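Local coordinates for protein beta-lactamase (Francisella tularensis subsp. tularensis, PDB 3P09) that probably hydrolyses beta-lactam antibiotics to substituted beta-amino acids, as a member of the class A beta-lactamase family, at residues D26-L31 / K279-D284; G40-N45 / I181-Y186; D152-I157 / K175-A180; Y166-S171 / G234-T239. All blocks are in the same frame, centred on the assembly; numbering follows the deposited sequence. Where two conformers were deposited one is given.

Contact 1: D26-L31 / K279-D284; sequences DSFKNL and KLIAND
L280 sends both of its methyl groups across to the helix 26-31, and its CD1 is the hub of the contact. That atom lies 3.7 Å from S27 CB, and 3.9 Å from F28 CE1, approaching the ring obliquely. It also meets L31 CD1 at 4.0 Å, the two leucines reaching toward each other tip to tip. The other branch, CD2, flanks S27, whose small side chain lets the leucine come close to the backbone; S27 OG turns back to make a weak hydrogen bond to the carbonyl of Q23, just before the helix. One residue further along, I281 places CG1 3.9 Å from F28 CZ, at the edge of the ring and near its plane. I281 also rests on L255 and I257 of the central sheet, so it joins helix to helix and helix to strand. The two segments run nearly antiparallel, 166° between directions, with axes 11.4 Å apart at closest approach. These are the N- and C-terminal helices of the modelled chain, lying together on one face of the sheet. Leucine and isoleucine branches meet the F28 ring and S27 CB, so shape and burial rather than directed bonds hold the helices together.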
# COMPACT_ATOMS: atom_id res chain seq x y z
N ASP A 26 -4.98 24.74 -2.50
CA ASP A 26 -4.49 25.68 -1.50
C ASP A 26 -4.34 25.01 -0.15
O ASP A 26 -3.41 25.29 0.60
CB ASP A 26 -5.44 26.87 -1.36
CG ASP A 26 -5.53 27.71 -2.62
OD1 ASP A 26 -4.47 27.95 -3.25
OD2 ASP A 26 -6.65 28.13 -2.97
N SER A 27 -5.29 24.13 0.17
CA SER A 27 -5.29 23.45 1.46
C SER A 27 -4.16 22.42 1.57
O SER A 27 -3.53 22.29 2.62
CB SER A 27 -6.65 22.81 1.73
OG SER A 27 -7.59 23.80 2.10
N PHE A 28 -3.89 21.71 0.49
CA PHE A 28 -2.78 20.76 0.50
C PHE A 28 -1.45 21.51 0.61
O PHE A 28 -0.55 21.09 1.33
CB PHE A 28 -2.82 19.87 -0.74
CG PHE A 28 -4.05 18.99 -0.79
CD1 PHE A 28 -4.51 18.37 0.36
CD2 PHE A 28 -4.75 18.80 -1.97
CE1 PHE A 28 -5.65 17.57 0.33
CE2 PHE A 28 -5.89 18.00 -2.01
CZ PHE A 28 -6.33 17.38 -0.86
N LYS A 29 -1.33 22.62 -0.12
CA LYS A 29 -0.14 23.47 -0.02
C LYS A 29 0.09 24.00 1.40
O LYS A 29 1.23 24.12 1.85
CB LYS A 29 -0.24 24.65 -1.00
CG LYS A 29 0.96 25.58 -0.97
CD LYS A 29 2.23 24.89 -1.45
CE LYS A 29 3.41 25.86 -1.43
NZ LYS A 29 4.61 25.31 -2.10
N ASN A 30 -0.99 24.32 2.10
CA ASN A 30 -0.86 24.75 3.49
C ASN A 30 -0.27 23.65 4.37
O ASN A 30 0.52 23.92 5.27
CB ASN A 30 -2.20 25.25 4.05
CG ASN A 30 -2.63 26.58 3.44
OD1 ASN A 30 -1.80 27.33 2.91
ND2 ASN A 30 -3.92 26.88 3.53
N LEU A 31 -0.65 22.40 4.10
CA LEU A 31 -0.10 21.28 4.86
C LEU A 31 1.41 21.17 4.65
O LEU A 31 2.16 20.90 5.59
CB LEU A 31 -0.78 19.96 4.49
CG LEU A 31 -2.29 19.85 4.77
CD1 LEU A 31 -2.80 18.49 4.30
CD2 LEU A 31 -2.58 20.05 6.25
N LYS A 279 -8.87 14.33 6.02
CA LYS A 279 -10.06 15.02 6.52
C LYS A 279 -10.56 16.02 5.48
O LYS A 279 -11.76 16.18 5.26
CB LYS A 279 -9.76 15.72 7.84
CG LYS A 279 -10.95 16.47 8.44
CD LYS A 279 -12.17 15.56 8.51
CE LYS A 279 -13.09 15.96 9.66
NZ LYS A 279 -12.45 15.67 10.97
N LEU A 280 -9.61 16.70 4.83
CA LEU A 280 -9.94 17.63 3.76
C LEU A 280 -10.68 16.87 2.69
O LEU A 280 -11.68 17.33 2.15
CB LEU A 280 -8.68 18.25 3.18
CG LEU A 280 -7.98 19.27 4.08
CD1 LEU A 280 -6.60 19.63 3.56
CD2 LEU A 280 -8.85 20.51 4.22
N ILE A 281 -10.19 15.68 2.39
CA ILE A 281 -10.75 14.90 1.31
C ILE A 281 -12.14 14.40 1.68
O ILE A 281 -13.08 14.47 0.88
CB ILE A 281 -9.82 13.76 0.93
CG1 ILE A 281 -8.56 14.35 0.27
CG2 ILE A 281 -10.51 12.80 -0.02
CD1 ILE A 281 -7.35 13.46 0.30
N ALA A 282 -12.28 13.90 2.90
CA ALA A 282 -13.56 13.41 3.38
C ALA A 282 -14.61 14.52 3.32
O ALA A 282 -15.75 14.27 2.92
CB ALA A 282 -13.43 12.87 4.82
N ASN A 283 -14.22 15.73 3.71
CA ASN A 283 -15.13 16.87 3.67
C ASN A 283 -15.58 17.18 2.24
O ASN A 283 -16.75 17.48 1.99
CB ASN A 283 -14.48 18.10 4.28
CG ASN A 283 -14.35 18.01 5.79
OD1 ASN A 283 -14.97 17.16 6.43
ND2 ASN A 283 -13.54 18.89 6.36
N ASP A 284 -14.63 17.10 1.31
CA ASP A 284 -14.92 17.40 -0.09
C ASP A 284 -15.83 16.34 -0.71
O ASP A 284 -16.79 16.67 -1.39
CB ASP A 284 -13.62 17.53 -0.89
CG ASP A 284 -13.82 18.27 -2.20
OD1 ASP A 284 -14.46 19.35 -2.19
OD2 ASP A 284 -13.35 17.76 -3.24

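Contact 2: G40-N45 / I181-Y186. With SO4 (sulfate ion), chain D.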
# COMPACT_ATOMS: atom_id res chain seq x y z
N GLY A 40 1.36 13.94 -1.58
CA GLY A 40 0.85 13.53 -2.87
C GLY A 40 -0.48 12.83 -2.66
O GLY A 40 -0.61 12.00 -1.77
N ILE A 41 -1.46 13.18 -3.49
CA ILE A 41 -2.84 12.76 -3.30
C ILE A 41 -3.44 12.32 -4.64
O ILE A 41 -3.28 13.00 -5.65
CB ILE A 41 -3.72 13.95 -2.80
CG1 ILE A 41 -3.18 14.57 -1.51
CG2 ILE A 41 -5.18 13.52 -2.66
CD1 ILE A 41 -2.97 13.62 -0.39
N TYR A 42 -4.13 11.19 -4.65
CA TYR A 42 -4.92 10.84 -5.82
C TYR A 42 -6.16 10.09 -5.41
O TYR A 42 -6.10 9.22 -4.54
CB TYR A 42 -4.10 10.01 -6.81
CG TYR A 42 -4.70 9.99 -8.21
CD1 TYR A 42 -5.37 8.88 -8.69
CD2 TYR A 42 -4.58 11.09 -9.06
CE1 TYR A 42 -5.90 8.85 -9.95
CE2 TYR A 42 -5.12 11.08 -10.33
CZ TYR A 42 -5.78 9.96 -10.77
OH TYR A 42 -6.32 9.92 -12.03
N THR A 43 -7.29 10.43 -6.02
CA THR A 43 -8.51 9.65 -5.79
C THR A 43 -9.00 9.09 -7.11
O THR A 43 -8.80 9.70 -8.16
CB THR A 43 -9.64 10.50 -5.24
OG1 THR A 43 -10.02 11.45 -6.23
CG2 THR A 43 -9.20 11.21 -3.99
N LEU A 44 -9.66 7.94 -7.05
CA LEU A 44 -10.15 7.32 -8.27
C LEU A 44 -11.58 6.88 -8.05
O LEU A 44 -11.86 6.11 -7.13
CB LEU A 44 -9.30 6.11 -8.62
CG LEU A 44 -8.62 6.09 -9.98
CD1 LEU A 44 -8.24 4.67 -10.30
CD2 LEU A 44 -9.53 6.65 -11.04
N ASN A 45 -12.48 7.37 -8.90
CA ASN A 45 -13.89 7.01 -8.87
C ASN A 45 -14.24 5.93 -9.89
O ASN A 45 -13.46 5.62 -10.79
CB ASN A 45 -14.77 8.24 -9.10
CG ASN A 45 -15.31 8.83 -7.81
OD1 ASN A 45 -14.72 9.74 -7.23
ND2 ASN A 45 -16.44 8.30 -7.36
N ILE A 181 -0.00 4.33 -7.91
CA ILE A 181 -0.26 3.39 -6.83
C ILE A 181 -1.75 3.32 -6.52
O ILE A 181 -2.25 2.28 -6.13
CB ILE A 181 0.53 3.73 -5.56
CG1 ILE A 181 0.61 2.50 -4.66
CG2 ILE A 181 -0.09 4.93 -4.84
CD1 ILE A 181 1.42 1.37 -5.29
N THR A 182 -2.47 4.43 -6.75
CA THR A 182 -3.90 4.49 -6.48
C THR A 182 -4.70 3.80 -7.59
O THR A 182 -5.64 3.07 -7.32
CB THR A 182 -4.39 5.96 -6.28
OG1 THR A 182 -3.71 6.53 -5.16
CG2 THR A 182 -5.89 6.03 -6.00
N LYS A 183 -4.33 4.05 -8.84
CA LYS A 183 -4.89 3.27 -9.95
C LYS A 183 -4.65 1.76 -9.71
O LYS A 183 -5.51 0.93 -10.00
CB LYS A 183 -4.30 3.72 -11.29
CG LYS A 183 -4.79 5.11 -11.75
CD LYS A 183 -4.50 5.39 -13.23
CE LYS A 183 -3.10 5.00 -13.61
NZ LYS A 183 -2.90 4.96 -15.09
N ASP A 184 -3.49 1.41 -9.16
CA ASP A 184 -3.17 0.00 -8.91
C ASP A 184 -4.13 -0.66 -7.92
O ASP A 184 -4.62 -1.76 -8.17
CB ASP A 184 -1.76 -0.16 -8.36
CG ASP A 184 -0.69 0.07 -9.40
OD1 ASP A 184 -1.02 0.08 -10.61
OD2 ASP A 184 0.49 0.23 -9.01
N ILE A 185 -4.36 -0.01 -6.79
CA ILE A 185 -5.20 -0.63 -5.77
C ILE A 185 -6.64 -0.72 -6.27
O ILE A 185 -7.34 -1.69 -6.00
CB ILE A 185 -5.11 0.10 -4.40
CG1 ILE A 185 -5.54 -0.83 -3.27
CG2 ILE A 185 -5.94 1.38 -4.41
CD1 ILE A 185 -5.24 -0.27 -1.87
N TYR A 186 -7.07 0.28 -7.03
CA TYR A 186 -8.43 0.27 -7.58
C TYR A 186 -8.58 -0.85 -8.60
O TYR A 186 -9.57 -1.58 -8.61
CB TYR A 186 -8.74 1.60 -8.27
CG TYR A 186 -10.19 1.72 -8.70
CD1 TYR A 186 -10.60 1.30 -9.96
CD2 TYR A 186 -11.15 2.23 -7.83
CE1 TYR A 186 -11.94 1.41 -10.36
CE2 TYR A 186 -12.48 2.32 -8.21
CZ TYR A 186 -12.87 1.91 -9.47
OH TYR A 186 -14.19 2.02 -9.84
S SO4 D . -6.36 12.78 -14.00
O1 SO4 D . -7.47 13.15 -13.12
O2 SO4 D . -5.63 13.98 -14.39
O3 SO4 D . -5.45 11.87 -13.31
O4 SO4 D . -6.89 12.13 -15.19
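Strand 40-44 and helix 181-186 form a sheet-helix layer of the alpha/beta fold of class A beta-lactamases, with Y42 and L44 of the strand turned onto the helix. At their closest the two short axes are 8.2 Å apart, and they cross at -31°, so the strand runs roughly along the helix. The intervening I41 and T43 point away from the helix, and their side chains touch I257 and L255 of the neighbouring strand, as expected of a strand with different layers on its two faces. L44 carries most of the apolar contact: its CD1 sits 3.6 Å from K183 CA and 3.7 Å from Y186 CB, in the groove between successive helical turns. The Y186 side chain crosses that of L44 at about a right angle. T182 is compact enough to lie close under the strand. With OG1 beside the backbone N (chi1 -61°), T182 CG2 falls anti to that N, comes within 3.5 Å of Y42 O and also reaches the edge of the Y42 ring. The T182 hydroxyl is spent within its own helix, on P178 O. K183 lends the aliphatic part of its chain, CG lying 3.8 Å from L44 CD1, while its ammonium end leads outward. Y42 stands with its ring edge against T182 CB, 3.9 Å from CD1, and its far end extends to a sulfate ion, probably from the crystallisation liquor, which K53 also holds. There Y42 OH donates a very short hydrogen bond, 2.5 Å, to sulfate O3, which lies in the plane of the ring.

Contact 3: D152-I157 / K175-A180; sequences DNDTII and KTTPKA
D152 OD1, which rests 3.6 Å from A180 CB, is gripped by two backbone N-H groups of its own segment: D154 N at 2.8 Å, nearly along the C-O axis of the carboxylate, and T155 N at 2.9 Å, on the syn side and well out of its plane. These bonds make an Asx turn and the wider Asx motif. CG set anti to the backbone N (chi1 -176°) folds the carboxylate back over the turn, where OD2 also accepts from T155 OG1 at 2.6 Å. T155 passes the polar chain across the contact, for its OG1 lies 2.7 Å from T176 OG1, the two threonines side by side and pointing the same way. A straight backbone bond follows, I156 N to K175 O, 3.2 Å. Farther along, T177 occupies the N-cap of helix 178-190 and its OG1 accepts from A180 N at 3.0 Å; the methyl of A180, small enough for the tight corner, packs against D154 CB at 3.8 Å. In a class A enzyme these two segments, separated by 17 residues without helix or strand, probably correspond to the neck of the omega loop. Threonine suits 155, 176 and 177 because its short hydroxyl reaches a nearby carboxylate, hydroxyl or helix N-H. D152 takes three donors from its own segment, while its OD2 also lies close to D184 OD2; the donors may partly offset the crowding of the two carboxylates.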
# COMPACT_ATOMS: atom_id res chain seq x y z
N ASP A 152 1.08 -0.16 -14.77
CA ASP A 152 1.89 0.74 -13.95
C ASP A 152 3.32 0.82 -14.46
O ASP A 152 4.11 -0.11 -14.28
CB ASP A 152 1.90 0.24 -12.49
CG ASP A 152 2.64 1.19 -11.56
OD1 ASP A 152 3.40 2.04 -12.06
OD2 ASP A 152 2.45 1.09 -10.32
N ASN A 153 3.66 1.94 -15.09
CA ASN A 153 5.03 2.15 -15.57
C ASN A 153 5.79 3.19 -14.75
O ASN A 153 6.84 3.67 -15.18
CB ASN A 153 5.03 2.59 -17.04
CG ASN A 153 4.30 1.61 -17.93
OD1 ASN A 153 3.30 1.96 -18.57
ND2 ASN A 153 4.79 0.37 -17.98
N ASP A 154 5.27 3.53 -13.58
CA ASP A 154 5.91 4.54 -12.73
C ASP A 154 6.58 3.91 -11.51
O ASP A 154 7.59 4.41 -11.02
CB ASP A 154 4.90 5.60 -12.27
CG ASP A 154 4.45 6.52 -13.40
OD1 ASP A 154 5.24 6.72 -14.35
OD2 ASP A 154 3.32 7.05 -13.33
N THR A 155 6.02 2.81 -11.03
CA THR A 155 6.52 2.15 -9.82
C THR A 155 7.77 1.33 -10.12
O THR A 155 7.74 0.45 -10.97
CB THR A 155 5.41 1.25 -9.24
OG1 THR A 155 4.32 2.07 -8.83
CG2 THR A 155 5.91 0.45 -8.04
N ILE A 156 8.86 1.62 -9.42
CA ILE A 156 10.11 0.91 -9.64
C ILE A 156 10.60 0.22 -8.37
O ILE A 156 11.08 0.87 -7.46
CB ILE A 156 11.23 1.86 -10.09
CG1 ILE A 156 10.76 2.70 -11.28
CG2 ILE A 156 12.46 1.06 -10.44
CD1 ILE A 156 10.52 1.89 -12.54
N ILE A 157 10.48 -1.10 -8.33
CA ILE A 157 10.88 -1.87 -7.15
C ILE A 157 12.13 -2.69 -7.47
O ILE A 157 12.17 -3.42 -8.47
CB ILE A 157 9.76 -2.80 -6.71
CG1 ILE A 157 8.56 -1.99 -6.22
CG2 ILE A 157 10.26 -3.75 -5.62
CD1 ILE A 157 7.32 -2.80 -6.09
N LYS A 175 10.41 3.88 -5.63
CA LYS A 175 9.40 4.93 -5.47
C LYS A 175 8.19 4.67 -6.37
O LYS A 175 8.24 3.86 -7.29
CB LYS A 175 9.99 6.29 -5.80
CG LYS A 175 11.05 6.74 -4.80
CD LYS A 175 11.42 8.18 -4.97
CE LYS A 175 12.58 8.56 -4.03
NZ LYS A 175 13.19 9.89 -4.38
N THR A 176 7.09 5.35 -6.07
CA THR A 176 5.91 5.29 -6.93
C THR A 176 5.29 6.69 -6.94
O THR A 176 5.81 7.58 -6.27
CB THR A 176 4.90 4.24 -6.38
OG1 THR A 176 3.77 4.14 -7.26
CG2 THR A 176 4.42 4.63 -4.99
N THR A 177 4.21 6.89 -7.69
CA THR A 177 3.49 8.16 -7.68
C THR A 177 2.10 7.95 -7.08
O THR A 177 1.58 6.83 -7.12
CB THR A 177 3.27 8.73 -9.12
OG1 THR A 177 2.50 7.79 -9.88
CG2 THR A 177 4.62 9.00 -9.82
N PRO A 178 1.49 9.01 -6.53
CA PRO A 178 0.13 8.84 -6.02
C PRO A 178 -0.82 8.29 -7.10
O PRO A 178 -1.65 7.44 -6.83
CB PRO A 178 -0.27 10.25 -5.59
CG PRO A 178 1.05 10.93 -5.23
CD PRO A 178 2.03 10.36 -6.26
N LYS A 179 -0.68 8.77 -8.33
CA LYS A 179 -1.57 8.33 -9.40
C LYS A 179 -1.40 6.83 -9.67
O LYS A 179 -2.37 6.08 -9.71
CB LYS A 179 -1.31 9.16 -10.67
CG LYS A 179 -2.29 8.92 -11.81
CD LYS A 179 -1.97 9.84 -12.99
CE LYS A 179 -2.92 9.57 -14.16
NZ LYS A 179 -2.63 10.43 -15.34
N ALA A 180 -0.15 6.39 -9.84
CA ALA A 180 0.11 5.02 -10.23
C ALA A 180 -0.35 4.04 -9.16
O ALA A 180 -1.01 3.03 -9.46
CB ALA A 180 1.60 4.81 -10.55

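Contact 4: Y166-S171 / G234-T239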
# COMPACT_ATOMS: atom_id res chain seq x y z
N TYR A 166 15.00 2.08 1.43
CA TYR A 166 16.07 3.06 1.25
C TYR A 166 16.02 3.68 -0.12
O TYR A 166 16.06 2.98 -1.14
CB TYR A 166 17.42 2.41 1.46
CG TYR A 166 17.43 1.44 2.61
CD1 TYR A 166 16.75 1.73 3.78
CD2 TYR A 166 18.11 0.23 2.51
CE1 TYR A 166 16.73 0.83 4.84
CE2 TYR A 166 18.11 -0.67 3.57
CZ TYR A 166 17.42 -0.36 4.72
OH TYR A 166 17.42 -1.26 5.76
N THR A 167 15.90 4.99 -0.16
CA THR A 167 15.82 5.69 -1.42
C THR A 167 16.82 6.81 -1.42
O THR A 167 17.52 7.05 -0.43
CB THR A 167 14.40 6.29 -1.65
OG1 THR A 167 14.05 7.16 -0.56
CG2 THR A 167 13.35 5.19 -1.76
N GLN A 168 16.90 7.52 -2.54
CA GLN A 168 17.67 8.75 -2.61
C GLN A 168 16.77 9.80 -3.21
O GLN A 168 15.92 9.48 -4.05
CB GLN A 168 18.93 8.56 -3.45
CG GLN A 168 19.81 7.40 -2.99
CD GLN A 168 20.47 7.65 -1.64
OE1 GLN A 168 20.48 8.78 -1.14
NE2 GLN A 168 21.02 6.59 -1.04
N PRO A 169 16.93 11.06 -2.78
CA PRO A 169 16.03 12.15 -3.17
C PRO A 169 15.80 12.26 -4.68
O PRO A 169 14.67 12.51 -5.09
CB PRO A 169 16.75 13.39 -2.65
CG PRO A 169 17.55 12.90 -1.49
CD PRO A 169 18.00 11.52 -1.88
N HIS A 170 16.83 12.07 -5.51
CA HIS A 170 16.67 12.32 -6.94
C HIS A 170 16.56 11.06 -7.79
O HIS A 170 16.56 11.14 -9.01
CB HIS A 170 17.80 13.21 -7.44
CG HIS A 170 17.82 14.55 -6.79
ND1 HIS A 170 16.66 15.27 -6.57
CD2 HIS A 170 18.83 15.29 -6.28
CE1 HIS A 170 16.97 16.41 -5.96
NE2 HIS A 170 18.28 16.44 -5.78
N SER A 171 16.45 9.92 -7.14
CA SER A 171 16.28 8.66 -7.86
C SER A 171 14.87 8.13 -7.67
O SER A 171 14.31 8.18 -6.56
CB SER A 171 17.29 7.63 -7.35
OG SER A 171 17.01 6.35 -7.90
N GLY A 234 10.92 4.92 7.53
CA GLY A 234 11.83 5.21 8.63
C GLY A 234 12.94 6.15 8.20
O GLY A 234 13.92 6.33 8.93
N GLN A 235 12.79 6.74 7.02
CA GLN A 235 13.67 7.83 6.61
C GLN A 235 12.90 8.77 5.69
O GLN A 235 11.86 8.40 5.16
CB GLN A 235 14.92 7.29 5.92
CG GLN A 235 14.64 6.35 4.77
CD GLN A 235 15.84 6.20 3.84
OE1 GLN A 235 16.98 6.09 4.30
NE2 GLN A 235 15.58 6.19 2.54
N TYR A 236 13.44 9.98 5.51
CA TYR A 236 12.80 11.03 4.71
C TYR A 236 11.34 11.23 5.09
O TYR A 236 10.50 11.52 4.23
CB TYR A 236 12.95 10.74 3.21
CG TYR A 236 14.38 10.75 2.74
CD1 TYR A 236 15.11 11.93 2.71
CD2 TYR A 236 15.01 9.57 2.35
CE1 TYR A 236 16.44 11.94 2.28
CE2 TYR A 236 16.33 9.57 1.93
CZ TYR A 236 17.04 10.76 1.90
OH TYR A 236 18.35 10.75 1.47
N ALA A 237 11.05 11.07 6.38
CA ALA A 237 9.70 11.22 6.91
C ALA A 237 8.65 10.45 6.10
O ALA A 237 7.47 10.77 6.16
CB ALA A 237 9.32 12.70 7.00
N ALA A 238 9.08 9.44 5.34
CA ALA A 238 8.17 8.80 4.38
C ALA A 238 7.04 8.07 5.09
O ALA A 238 7.27 7.12 5.84
CB ALA A 238 8.93 7.84 3.44
N THR A 239 5.82 8.53 4.85
CA THR A 239 4.65 8.02 5.55
C THR A 239 3.52 7.91 4.53
O THR A 239 3.12 8.92 3.96
CB THR A 239 4.23 9.00 6.67
OG1 THR A 239 5.38 9.46 7.39
CG2 THR A 239 3.26 8.32 7.65
O HOH W 1 13.01 6.17 1.71
O HOH W 2 19.77 8.51 1.36
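Q235 and T167 approach each other with similar first torsions: CG of Q235 (chi1 54°) and OG1 of T167 (chi1 56°) each stand between their own backbone N and carbonyl carbon. From there the glutamine chain extends and lays its amide against the backbone of the first segment, NE2 3.4 Å from Y166 CA. Q235 NE2 and T167 N, both donors, come within 3.0 Å without bonding. The amide instead gives a proton to a water at 2.7 Å, and the same water is hydrogen-bonded to T167 OG1, so solvent completes a link that the two side chains do not make directly. Next to it Y236, with CG beside its backbone N, slides past T167 in the opposite direction and brings CE2 to 3.7 Å from T167 O. These pieces belong to two loops. Y166-S171 lies in what is probably the omega loop and contains a type I turn from Q168 to S171, in which P169 takes the second place, where its ring-restricted backbone fits. Q235-A238 is a type I' turn in the connection between strands 225-232 and 239-246, with Y236 and A237 both at positive phi. P169 crosses the tyrosine at about a right angle, its CD 3.5 Å from Y236 OH. A second water, in the plane of the Y236 ring, is bonded to Y236 OH at 2.7 Å; its further bond to Q168 OE1 holds for only one of two conformers of that glutamine and is doubtful.

Contacts 1 and 2 lie on the two faces of strand 38-44 and meet through I41, whose CG2 is 3.7 Å from I281 CD1. Contacts 2 and 3 share helix 178-190; there D184 OD2 and D152 OD2 are only 2.5 Å apart, close enough to suggest a shared proton. Contact 3 closes the presumed omega loop from which contact 4 reaches out, and K175 NZ joins them, 2.8 Å from Q168 O. Contact 1 stays apart from contacts 3 and 4, its nearest atoms about 10 and 11 Å from theirs. The 234-239 side of contact 4 follows C233, disulfide-bonded to C63, which precedes S64, the probable nucleophile.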